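Long-range contacts in CIR protein (Plasmodium chabaudi chabaudi, PDB 6ZYV), which is of unknown function but belongs to the Plasmodium-interspersed repeat family of variant proteins, associated with infected red blood cells, and probably has a membrane-anchored ectodomain: residues Y38-N46 and T120-V128; Y178-V189 and Y219-Q230. The protein carries 5 engineered substitutions. All coordinates share one frame; numbering follows the deposited sequence.

Contact 1: residues Y38-N46 and T120-V128; sequences YSDYCPMKN and TNTNYASHV. Engineered in segment 120-128: Ala125 (natural residue Thr).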
loop_
_atom_site.group_PDB
_atom_site.type_symbol
_atom_site.label_atom_id
_atom_site.label_comp_id
_atom_site.label_asym_id
_atom_site.label_seq_id
_atom_site.Cartn_x
_atom_site.Cartn_y
_atom_site.Cartn_z
ATOM N N TYR A 38 -12.593 -11.323 0.580
ATOM C CA TYR A 38 -13.232 -10.038 0.341
ATOM C C TYR A 38 -14.665 -10.148 -0.128
ATOM O O TYR A 38 -15.228 -9.130 -0.488
ATOM C CB TYR A 38 -12.401 -9.178 -0.640
ATOM C CG TYR A 38 -12.100 -9.853 -1.962
ATOM C CD1 TYR A 38 -13.049 -9.904 -2.974
ATOM C CD2 TYR A 38 -10.874 -10.451 -2.196
ATOM C CE1 TYR A 38 -12.781 -10.529 -4.186
ATOM C CE2 TYR A 38 -10.592 -11.077 -3.404
ATOM C CZ TYR A 38 -11.546 -11.113 -4.400
ATOM O OH TYR A 38 -11.257 -11.729 -5.600
ATOM N N SER A 39 -15.271 -11.352 -0.116
ATOM C CA SER A 39 -16.636 -11.572 -0.605
ATOM C C SER A 39 -17.674 -10.638 0.015
ATOM O O SER A 39 -18.570 -10.174 -0.691
ATOM C CB SER A 39 -17.055 -13.030 -0.455
ATOM O OG SER A 39 -17.124 -13.439 0.899
ATOM N N ASP A 40 -17.508 -10.301 1.307
ATOM C CA ASP A 40 -18.380 -9.362 2.025
ATOM C C ASP A 40 -18.395 -7.963 1.401
ATOM O O ASP A 40 -19.321 -7.198 1.645
ATOM C CB ASP A 40 -17.906 -9.214 3.485
ATOM C CG ASP A 40 -18.276 -10.374 4.411
ATOM O OD1 ASP A 40 -19.417 -10.899 4.289
ATOM O OD2 ASP A 40 -17.427 -10.744 5.272
ATOM N N TYR A 41 -17.349 -7.612 0.635
ATOM C CA TYR A 41 -17.172 -6.292 0.037
ATOM C C TYR A 41 -17.376 -6.250 -1.484
ATOM O O TYR A 41 -17.120 -5.217 -2.093
ATOM C CB TYR A 41 -15.810 -5.709 0.434
ATOM C CG TYR A 41 -15.583 -5.771 1.929
ATOM C CD1 TYR A 41 -16.414 -5.088 2.805
ATOM C CD2 TYR A 41 -14.625 -6.610 2.470
ATOM C CE1 TYR A 41 -16.257 -5.189 4.181
ATOM C CE2 TYR A 41 -14.431 -6.692 3.843
ATOM C CZ TYR A 41 -15.258 -5.984 4.699
ATOM O OH TYR A 41 -15.129 -6.067 6.066
ATOM N N CYS A 42 -17.863 -7.340 -2.083
ATOM C CA CYS A 42 -18.151 -7.422 -3.513
ATOM C C CYS A 42 -19.302 -6.478 -3.869
ATOM O O CYS A 42 -20.250 -6.345 -3.093
ATOM C CB CYS A 42 -18.476 -8.863 -3.905
ATOM S SG CYS A 42 -17.026 -9.945 -4.039
ATOM N N PRO A 43 -19.224 -5.785 -5.018
ATOM C CA PRO A 43 -20.320 -4.865 -5.378
ATOM C C PRO A 43 -21.619 -5.605 -5.650
ATOM O O PRO A 43 -21.613 -6.747 -6.104
ATOM C CB PRO A 43 -19.831 -4.163 -6.653
ATOM C CG PRO A 43 -18.444 -4.634 -6.888
ATOM C CD PRO A 43 -18.160 -5.827 -6.039
ATOM N N MET A 44 -22.737 -4.925 -5.429
ATOM C CA MET A 44 -24.040 -5.474 -5.734
ATOM C C MET A 44 -24.189 -5.648 -7.251
ATOM O O MET A 44 -23.684 -4.833 -8.023
ATOM C CB MET A 44 -25.114 -4.512 -5.264
ATOM C CG MET A 44 -25.589 -4.773 -3.873
ATOM S SD MET A 44 -27.210 -4.003 -3.689
ATOM C CE MET A 44 -26.779 -2.256 -3.980
ATOM N N LYS A 45 -24.890 -6.702 -7.672
ATOM C CA LYS A 45 -25.138 -6.964 -9.084
ATOM C C LYS A 45 -26.651 -7.107 -9.251
ATOM O O LYS A 45 -27.246 -8.045 -8.708
ATOM C CB LYS A 45 -24.424 -8.252 -9.538
ATOM C CG LYS A 45 -24.408 -8.421 -11.055
ATOM C CD LYS A 45 -24.434 -9.885 -11.505
ATOM C CE LYS A 45 -24.672 -10.012 -12.997
ATOM N NZ LYS A 45 -24.875 -11.429 -13.412
ATOM N N ASN A 46 -27.273 -6.151 -9.956
ATOM C CA ASN A 46 -28.717 -6.111 -10.205
ATOM C C ASN A 46 -29.517 -6.136 -8.892
ATOM O O ASN A 46 -30.441 -6.939 -8.739
ATOM C CB ASN A 46 -29.174 -7.232 -11.163
ATOM C CG ASN A 46 -28.163 -7.604 -12.226
ATOM O OD1 ASN A 46 -27.755 -8.768 -12.338
ATOM N ND2 ASN A 46 -27.715 -6.620 -13.002
ATOM N N THR A 120 -18.794 3.432 -6.299
ATOM C CA THR A 120 -19.908 2.730 -6.893
ATOM C C THR A 120 -20.243 1.429 -6.107
ATOM O O THR A 120 -21.379 0.959 -6.158
ATOM C CB THR A 120 -19.535 2.586 -8.361
ATOM O OG1 THR A 120 -20.119 3.689 -9.080
ATOM C CG2 THR A 120 -19.877 1.273 -8.965
ATOM N N ASN A 121 -19.272 0.871 -5.372
ATOM C CA ASN A 121 -19.477 -0.303 -4.542
ATOM C C ASN A 121 -20.237 0.134 -3.283
ATOM O O ASN A 121 -19.796 1.025 -2.553
ATOM C CB ASN A 121 -18.138 -0.886 -4.151
ATOM C CG ASN A 121 -18.213 -2.276 -3.623
ATOM O OD1 ASN A 121 -19.135 -2.655 -2.887
ATOM N ND2 ASN A 121 -17.237 -3.076 -3.996
ATOM N N THR A 122 -21.375 -0.511 -3.016
ATOM C CA THR A 122 -22.206 -0.161 -1.855
ATOM C C THR A 122 -21.510 -0.397 -0.492
ATOM O O THR A 122 -21.823 0.256 0.504
ATOM C CB THR A 122 -23.534 -0.881 -1.963
ATOM O OG1 THR A 122 -24.384 -0.369 -0.949
ATOM C CG2 THR A 122 -23.393 -2.407 -1.864
ATOM N N ASN A 123 -20.508 -1.266 -0.484
ATOM C CA ASN A 123 -19.719 -1.627 0.684
ATOM C C ASN A 123 -18.689 -0.597 1.107
ATOM O O ASN A 123 -18.172 -0.662 2.222
ATOM C CB ASN A 123 -19.067 -2.965 0.422
ATOM C CG ASN A 123 -20.118 -4.035 0.310
ATOM O OD1 ASN A 123 -20.742 -4.393 1.289
ATOM N ND2 ASN A 123 -20.370 -4.541 -0.878
ATOM N N TYR A 124 -18.376 0.352 0.213
ATOM C CA TYR A 124 -17.429 1.404 0.486
ATOM C C TYR A 124 -18.037 2.402 1.494
ATOM O O TYR A 124 -17.404 2.713 2.501
ATOM C CB TYR A 124 -17.047 2.100 -0.834
ATOM C CG TYR A 124 -16.054 3.219 -0.663
ATOM C CD1 TYR A 124 -14.764 2.966 -0.223
ATOM C CD2 TYR A 124 -16.393 4.526 -0.970
ATOM C CE1 TYR A 124 -13.837 3.987 -0.083
ATOM C CE2 TYR A 124 -15.472 5.560 -0.841
ATOM C CZ TYR A 124 -14.198 5.286 -0.387
ATOM O OH TYR A 124 -13.275 6.291 -0.230
ATOM N N ALA A 125 -19.270 2.865 1.251
ATOM C CA ALA A 125 -19.925 3.795 2.175
ATOM C C ALA A 125 -20.324 3.139 3.530
ATOM O O ALA A 125 -20.234 3.797 4.574
ATOM C CB ALA A 125 -21.148 4.415 1.516
ATOM N N SER A 126 -20.706 1.847 3.520
ATOM C CA SER A 126 -21.146 1.196 4.754
ATOM C C SER A 126 -20.036 0.581 5.621
ATOM O O SER A 126 -20.225 0.474 6.835
ATOM C CB SER A 126 -22.234 0.160 4.475
ATOM O OG SER A 126 -21.958 -0.673 3.362
ATOM N N HIS A 127 -18.906 0.168 5.037
ATOM C CA HIS A 127 -17.848 -0.475 5.815
ATOM C C HIS A 127 -16.627 0.410 6.032
ATOM O O HIS A 127 -15.985 0.300 7.087
ATOM C CB HIS A 127 -17.497 -1.843 5.224
ATOM C CG HIS A 127 -18.665 -2.775 5.344
ATOM N ND1 HIS A 127 -19.345 -2.878 6.551
ATOM C CD2 HIS A 127 -19.257 -3.593 4.449
ATOM C CE1 HIS A 127 -20.342 -3.713 6.340
ATOM N NE2 HIS A 127 -20.292 -4.231 5.126
ATOM N N VAL A 128 -16.340 1.322 5.096
ATOM C CA VAL A 128 -15.240 2.263 5.310
ATOM C C VAL A 128 -15.825 3.455 6.061
ATOM O O VAL A 128 -16.609 4.208 5.487
ATOM C CB VAL A 128 -14.503 2.683 4.029
ATOM C CG1 VAL A 128 -13.323 3.562 4.391
ATOM C CG2 VAL A 128 -14.036 1.455 3.242
HETATM O O HOH W 1 -22.637 -1.893 -5.271
#

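Contact 2: residues Y178-V189 and Y219-Q230; sequences YANCLKDAQNFV and YDNLIKKCNNGQ. Engineered in segment 178-189: Ala179 (natural residue Thr).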
loop_
_atom_site.group_PDB
_atom_site.type_symbol
_atom_site.label_atom_id
_atom_site.label_comp_id
_atom_site.label_asym_id
_atom_site.label_seq_id
_atom_site.Cartn_x
_atom_site.Cartn_y
_atom_site.Cartn_z
ATOM N N TYR A 178 16.359 -11.868 13.871
ATOM C CA TYR A 178 16.406 -11.533 12.460
ATOM C C TYR A 178 17.872 -11.144 12.259
ATOM O O TYR A 178 18.248 -9.971 12.293
ATOM C CB TYR A 178 15.400 -10.406 12.136
ATOM C CG TYR A 178 15.360 -9.926 10.699
ATOM C CD1 TYR A 178 15.980 -10.639 9.682
ATOM C CD2 TYR A 178 14.688 -8.761 10.354
ATOM C CE1 TYR A 178 15.978 -10.174 8.374
ATOM C CE2 TYR A 178 14.672 -8.294 9.049
ATOM C CZ TYR A 178 15.331 -8.992 8.065
ATOM O OH TYR A 178 15.298 -8.529 6.779
ATOM N N ALA A 179 18.714 -12.181 12.127
ATOM C CA ALA A 179 20.165 -12.087 11.979
ATOM C C ALA A 179 20.588 -11.392 10.692
ATOM O O ALA A 179 21.623 -10.731 10.669
ATOM C CB ALA A 179 20.768 -13.481 12.042
ATOM N N ASN A 180 19.787 -11.510 9.636
ATOM C CA ASN A 180 20.096 -10.871 8.369
ATOM C C ASN A 180 19.572 -9.438 8.270
ATOM O O ASN A 180 19.611 -8.895 7.170
ATOM C CB ASN A 180 19.501 -11.677 7.210
ATOM C CG ASN A 180 20.274 -12.918 6.876
ATOM O OD1 ASN A 180 21.414 -13.114 7.325
ATOM N ND2 ASN A 180 19.674 -13.779 6.070
ATOM N N CYS A 181 19.047 -8.833 9.366
ATOM C CA CYS A 181 18.480 -7.495 9.270
ATOM C C CYS A 181 19.466 -6.464 8.779
ATOM O O CYS A 181 19.110 -5.679 7.909
ATOM C CB CYS A 181 17.806 -7.043 10.560
ATOM S SG CYS A 181 16.816 -5.523 10.376
ATOM N N LEU A 182 20.688 -6.456 9.308
ATOM C CA LEU A 182 21.686 -5.480 8.881
ATOM C C LEU A 182 22.060 -5.650 7.409
ATOM O O LEU A 182 22.056 -4.679 6.671
ATOM C CB LEU A 182 22.913 -5.484 9.804
ATOM C CG LEU A 182 24.000 -4.459 9.469
ATOM C CD1 LEU A 182 23.461 -3.024 9.519
ATOM C CD2 LEU A 182 25.186 -4.610 10.386
ATOM N N LYS A 183 22.324 -6.881 6.975
ATOM C CA LYS A 183 22.644 -7.192 5.581
ATOM C C LYS A 183 21.494 -6.759 4.659
ATOM O O LYS A 183 21.748 -6.109 3.651
ATOM C CB LYS A 183 22.898 -8.707 5.427
ATOM C CG LYS A 183 23.282 -9.142 4.014
ATOM C CD LYS A 183 23.423 -10.683 3.875
ATOM C CE LYS A 183 24.841 -11.207 4.046
ATOM N NZ LYS A 183 25.213 -12.210 3.000
ATOM N N ASP A 184 20.236 -7.060 5.037
ATOM C CA ASP A 184 19.070 -6.681 4.243
ATOM C C ASP A 184 18.850 -5.170 4.187
ATOM O O ASP A 184 18.465 -4.662 3.136
ATOM C CB ASP A 184 17.805 -7.405 4.712
ATOM C CG ASP A 184 17.813 -8.905 4.466
ATOM O OD1 ASP A 184 18.742 -9.395 3.768
ATOM O OD2 ASP A 184 16.895 -9.596 4.979
ATOM N N ALA A 185 19.094 -4.459 5.302
ATOM C CA ALA A 185 18.957 -3.016 5.367
ATOM C C ALA A 185 19.994 -2.345 4.463
ATOM O O ALA A 185 19.659 -1.384 3.773
ATOM C CB ALA A 185 19.106 -2.535 6.801
ATOM N N GLN A 186 21.227 -2.884 4.411
ATOM C CA GLN A 186 22.282 -2.363 3.537
ATOM C C GLN A 186 21.932 -2.577 2.067
ATOM O O GLN A 186 22.123 -1.665 1.269
ATOM C CB GLN A 186 23.661 -2.959 3.872
ATOM C CG GLN A 186 24.838 -2.185 3.205
ATOM C CD GLN A 186 25.165 -0.795 3.764
ATOM O OE1 GLN A 186 25.585 -0.635 4.924
ATOM N NE2 GLN A 186 24.978 0.249 2.951
ATOM N N ASN A 187 21.370 -3.745 1.716
ATOM C CA ASN A 187 20.919 -3.993 0.346
ATOM C C ASN A 187 19.743 -3.060 0.000
ATOM O O ASN A 187 19.663 -2.566 -1.119
ATOM C CB ASN A 187 20.496 -5.446 0.160
ATOM C CG ASN A 187 21.656 -6.414 0.125
ATOM O OD1 ASN A 187 22.794 -6.039 -0.129
ATOM N ND2 ASN A 187 21.399 -7.678 0.370
ATOM N N PHE A 188 18.837 -2.829 0.952
ATOM C CA PHE A 188 17.691 -1.951 0.777
ATOM C C PHE A 188 18.119 -0.493 0.491
ATOM O O PHE A 188 17.618 0.103 -0.458
ATOM C CB PHE A 188 16.768 -2.034 2.003
ATOM C CG PHE A 188 15.629 -1.035 1.950
ATOM C CD1 PHE A 188 14.521 -1.258 1.137
ATOM C CD2 PHE A 188 15.697 0.154 2.660
ATOM C CE1 PHE A 188 13.504 -0.308 1.047
ATOM C CE2 PHE A 188 14.696 1.101 2.556
ATOM C CZ PHE A 188 13.590 0.855 1.776
ATOM N N VAL A 189 19.034 0.076 1.295
ATOM C CA VAL A 189 19.486 1.444 1.091
ATOM C C VAL A 189 20.242 1.581 -0.249
ATOM O O VAL A 189 20.079 2.597 -0.936
ATOM C CB VAL A 189 20.254 2.056 2.297
ATOM C CG1 VAL A 189 19.425 2.005 3.566
ATOM C CG2 VAL A 189 21.637 1.478 2.494
ATOM N N TYR A 219 11.289 2.500 7.009
ATOM C CA TYR A 219 12.659 2.065 7.215
ATOM C C TYR A 219 13.124 2.411 8.648
ATOM O O TYR A 219 13.684 1.558 9.325
ATOM C CB TYR A 219 13.600 2.693 6.171
ATOM C CG TYR A 219 15.045 2.283 6.352
ATOM C CD1 TYR A 219 15.456 0.983 6.096
ATOM C CD2 TYR A 219 15.990 3.187 6.826
ATOM C CE1 TYR A 219 16.781 0.598 6.280
ATOM C CE2 TYR A 219 17.309 2.811 7.026
ATOM C CZ TYR A 219 17.702 1.514 6.757
ATOM O OH TYR A 219 19.005 1.134 6.982
ATOM N N ASP A 220 12.827 3.624 9.133
ATOM C CA ASP A 220 13.189 4.044 10.484
ATOM C C ASP A 220 12.564 3.112 11.522
ATOM O O ASP A 220 13.252 2.676 12.449
ATOM C CB ASP A 220 12.737 5.493 10.757
ATOM C CG ASP A 220 13.630 6.587 10.188
ATOM O OD1 ASP A 220 14.765 6.262 9.727
ATOM O OD2 ASP A 220 13.188 7.770 10.178
ATOM N N ASN A 221 11.286 2.751 11.331
ATOM C CA ASN A 221 10.631 1.855 12.272
ATOM C C ASN A 221 11.251 0.462 12.192
ATOM O O ASN A 221 11.469 -0.165 13.226
ATOM C CB ASN A 221 9.117 1.814 12.076
ATOM C CG ASN A 221 8.467 0.806 13.017
ATOM O OD1 ASN A 221 8.254 1.093 14.213
ATOM N ND2 ASN A 221 8.217 -0.424 12.527
ATOM N N LEU A 222 11.535 -0.020 10.975
ATOM C CA LEU A 222 12.108 -1.350 10.799
ATOM C C LEU A 222 13.458 -1.527 11.573
ATOM O O LEU A 222 13.614 -2.493 12.334
ATOM C CB LEU A 222 12.258 -1.648 9.294
ATOM C CG LEU A 222 12.669 -3.059 8.823
ATOM C CD1 LEU A 222 14.195 -3.218 8.769
ATOM C CD2 LEU A 222 11.972 -4.176 9.603
ATOM N N ILE A 223 14.385 -0.580 11.410
ATOM C CA ILE A 223 15.683 -0.693 12.046
ATOM C C ILE A 223 15.592 -0.504 13.570
ATOM O O ILE A 223 16.349 -1.148 14.299
ATOM C CB ILE A 223 16.756 0.190 11.359
ATOM C CG1 ILE A 223 16.504 1.699 11.554
ATOM C CG2 ILE A 223 16.854 -0.191 9.877
ATOM C CD1 ILE A 223 17.525 2.650 10.767
ATOM N N LYS A 224 14.629 0.296 14.055
ATOM C CA LYS A 224 14.390 0.432 15.482
ATOM C C LYS A 224 13.911 -0.931 16.041
ATOM O O LYS A 224 14.306 -1.299 17.135
ATOM C CB LYS A 224 13.311 1.495 15.760
ATOM C CG LYS A 224 13.805 2.933 15.661
ATOM C CD LYS A 224 12.639 3.915 15.793
ATOM C CE LYS A 224 13.072 5.361 15.785
ATOM N NZ LYS A 224 11.935 6.277 16.105
ATOM N N LYS A 225 13.056 -1.671 15.290
ATOM C CA LYS A 225 12.540 -2.973 15.715
ATOM C C LYS A 225 13.633 -4.042 15.672
ATOM O O LYS A 225 13.717 -4.845 16.589
ATOM C CB LYS A 225 11.291 -3.409 14.910
ATOM C CG LYS A 225 10.049 -2.544 15.151
ATOM C CD LYS A 225 9.569 -2.580 16.616
ATOM C CE LYS A 225 8.449 -1.592 16.909
ATOM N NZ LYS A 225 7.806 -1.842 18.240
ATOM N N CYS A 226 14.506 -4.030 14.655
ATOM C CA CYS A 226 15.627 -4.976 14.600
ATOM C C CYS A 226 16.554 -4.754 15.766
ATOM O O CYS A 226 16.967 -5.722 16.397
ATOM C CB CYS A 226 16.374 -4.878 13.279
ATOM S SG CYS A 226 15.475 -5.589 11.880
ATOM N N ASN A 227 16.790 -3.479 16.138
ATOM C CA ASN A 227 17.625 -3.164 17.286
ATOM C C ASN A 227 16.950 -3.388 18.644
ATOM O O ASN A 227 17.437 -2.899 19.664
ATOM C CB ASN A 227 18.210 -1.757 17.175
ATOM C CG ASN A 227 19.585 -1.769 16.572
ATOM O OD1 ASN A 227 20.253 -2.808 16.476
ATOM N ND2 ASN A 227 20.057 -0.619 16.141
ATOM N N ASN A 228 15.852 -4.144 18.670
ATOM C CA ASN A 228 15.206 -4.575 19.902
ATOM C C ASN A 228 15.648 -5.994 20.322
ATOM O O ASN A 228 15.504 -6.365 21.482
ATOM C CB ASN A 228 13.685 -4.455 19.833
ATOM C CG ASN A 228 13.192 -3.042 19.994
ATOM O OD1 ASN A 228 13.927 -2.150 20.416
ATOM N ND2 ASN A 228 11.940 -2.786 19.660
ATOM N N GLY A 229 16.196 -6.764 19.396
ATOM C CA GLY A 229 16.704 -8.097 19.689
ATOM C C GLY A 229 18.158 -8.293 19.295
ATOM O O GLY A 229 18.687 -9.395 19.432
ATOM N N GLN A 230 18.815 -7.239 18.785
ATOM C CA GLN A 230 20.220 -7.240 18.392
ATOM C C GLN A 230 20.842 -5.833 18.637
ATOM O O GLN A 230 20.173 -4.933 19.163
ATOM C CB GLN A 230 20.380 -7.704 16.918
ATOM C CG GLN A 230 20.001 -6.646 15.903
ATOM C CD GLN A 230 20.120 -7.139 14.493
ATOM O OE1 GLN A 230 21.080 -6.832 13.777
ATOM N NE2 GLN A 230 19.147 -7.918 14.058
HETATM O O HOH W 2 21.481 -8.225 11.553
#

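Contact 1: residues Y38-N46 and T120-V128
Asp40 O approaches Asn123 OD1 to 3.2 Å, but both atoms are acceptors, so the pair is a close contact and not a bond. Tyr41 follows and meets the 120-128 segment in two ways, by its ring and by its carbonyl. Its CG sits beside the backbone N, anti to the carbonyl carbon (chi1 -51°), and from there the ring reaches His127, with CE1 3.4 Å from His127 CD2. CE1 and CD1 of Tyr41 face that carbon at the phenol edge, the two ring planes at 79°. Asp40 CB lies over the centre of one face of the same phenol ring. The Tyr41 carbonyl faces Asn121: ND2 donates to Tyr41 O over 2.9 Å, approaching nearly in line with the C=O bond (C=O...N 162°). Asn121 is also the N-cap of helix 122-127, its OD1 accepting from Asn123 N (3.1 Å) and Asn123 ND2 (3.0 Å). With ND2 bonded as well to Ser60 OG, both ends of this buried amide are gripped and its rotation is fixed. After Cys42, Pro43 lays CG and CD against Asn121 ND2, CG at 3.5 Å. At Met44, CG touches Thr122 CG2 (3.8 Å), while one water accepts from Met44 N and Thr122 N and donates to Thr120 O, joining the two backbones. The contact thus docks a loop along a short helix, from its N-cap to its last turn. Helix 55-71 backs it, with Val68 touching Tyr41 and Ile64 touching Asn121; the Cys42-Cys52 disulfide secures the loop, and Tyr124 turns from the loop towards helix 134-149.

Contact 2: residues Y178-V189 and Y219-Q230
Tyr219 lies against Phe188, Ala185 and Val189, and its atoms trace the contact outward from the backbone. CG is anti to the backbone N (chi1 179°), which sends the ring towards helix 181-198. CB is 4.1 Å from Phe188 CE2, and CD1 comes closer, 3.5 Å from Phe188 CD2. The two ring planes differ by only 20° but are slid apart, so they barely overlap. Farther out, CE1 meets Ala185 CB (3.9 Å) and CZ meets Val189 CG1 (3.7 Å). The tip, OH, touches both of these methyl groups, and its polar need is met by a hydrogen bond with Pro235 O.

Toward the other end of the pair, Cys181 SG and Cys226 SG form a disulfide of 2.0 Å, which staples the start of one helix to the end of the other. Leu222 CD1 packs on Cys181 SG, and Cys226 SG rests obliquely by the Tyr178 ring. Beyond the bridge, Gln230 NE2 donates to Tyr178 O (2.9 Å) from above the carbonyl plane; Cys181 N reaches the same oxygen from its opposite face. Gln230 OE1 bonds Ser232 OG and a water that also holds Leu182 N and the backbone O of the engineered Ala179.

The result is a disulfide-locked antiparallel helix pair, the short axes 11.0 Å apart at 163°. Helix 154-174 flanks it through Met167, which touches Tyr178 and Phe188, while Phe234 of the loop that follows helix 213-226 packs on Cys181, Ala185 and Ile223.

From the N terminus, the chain runs through helix 8-20 into the loop of contact 1, which closes when helix 122-127 returns to that loop; helices 55-71, 81-101 and 110-118 lie in between. Helices 134-149 and 154-174 come next. Contact 2 then closes a shorter excursion, 29 residues between its segments, through the rest of helix 181-198, helix 206-211 and the start of helix 213-226. The two closures are in series, neither nesting nor crossing. The centres of contact 1 and contact 2 are about 39 Å apart, on opposite sides of the chain's centre. The nearest atoms of contact 1 and contact 2 are about 23 Å apart. The Cys12-Cys165 disulfide joins helix 8-20 to helix 154-174, which flanks contact 2.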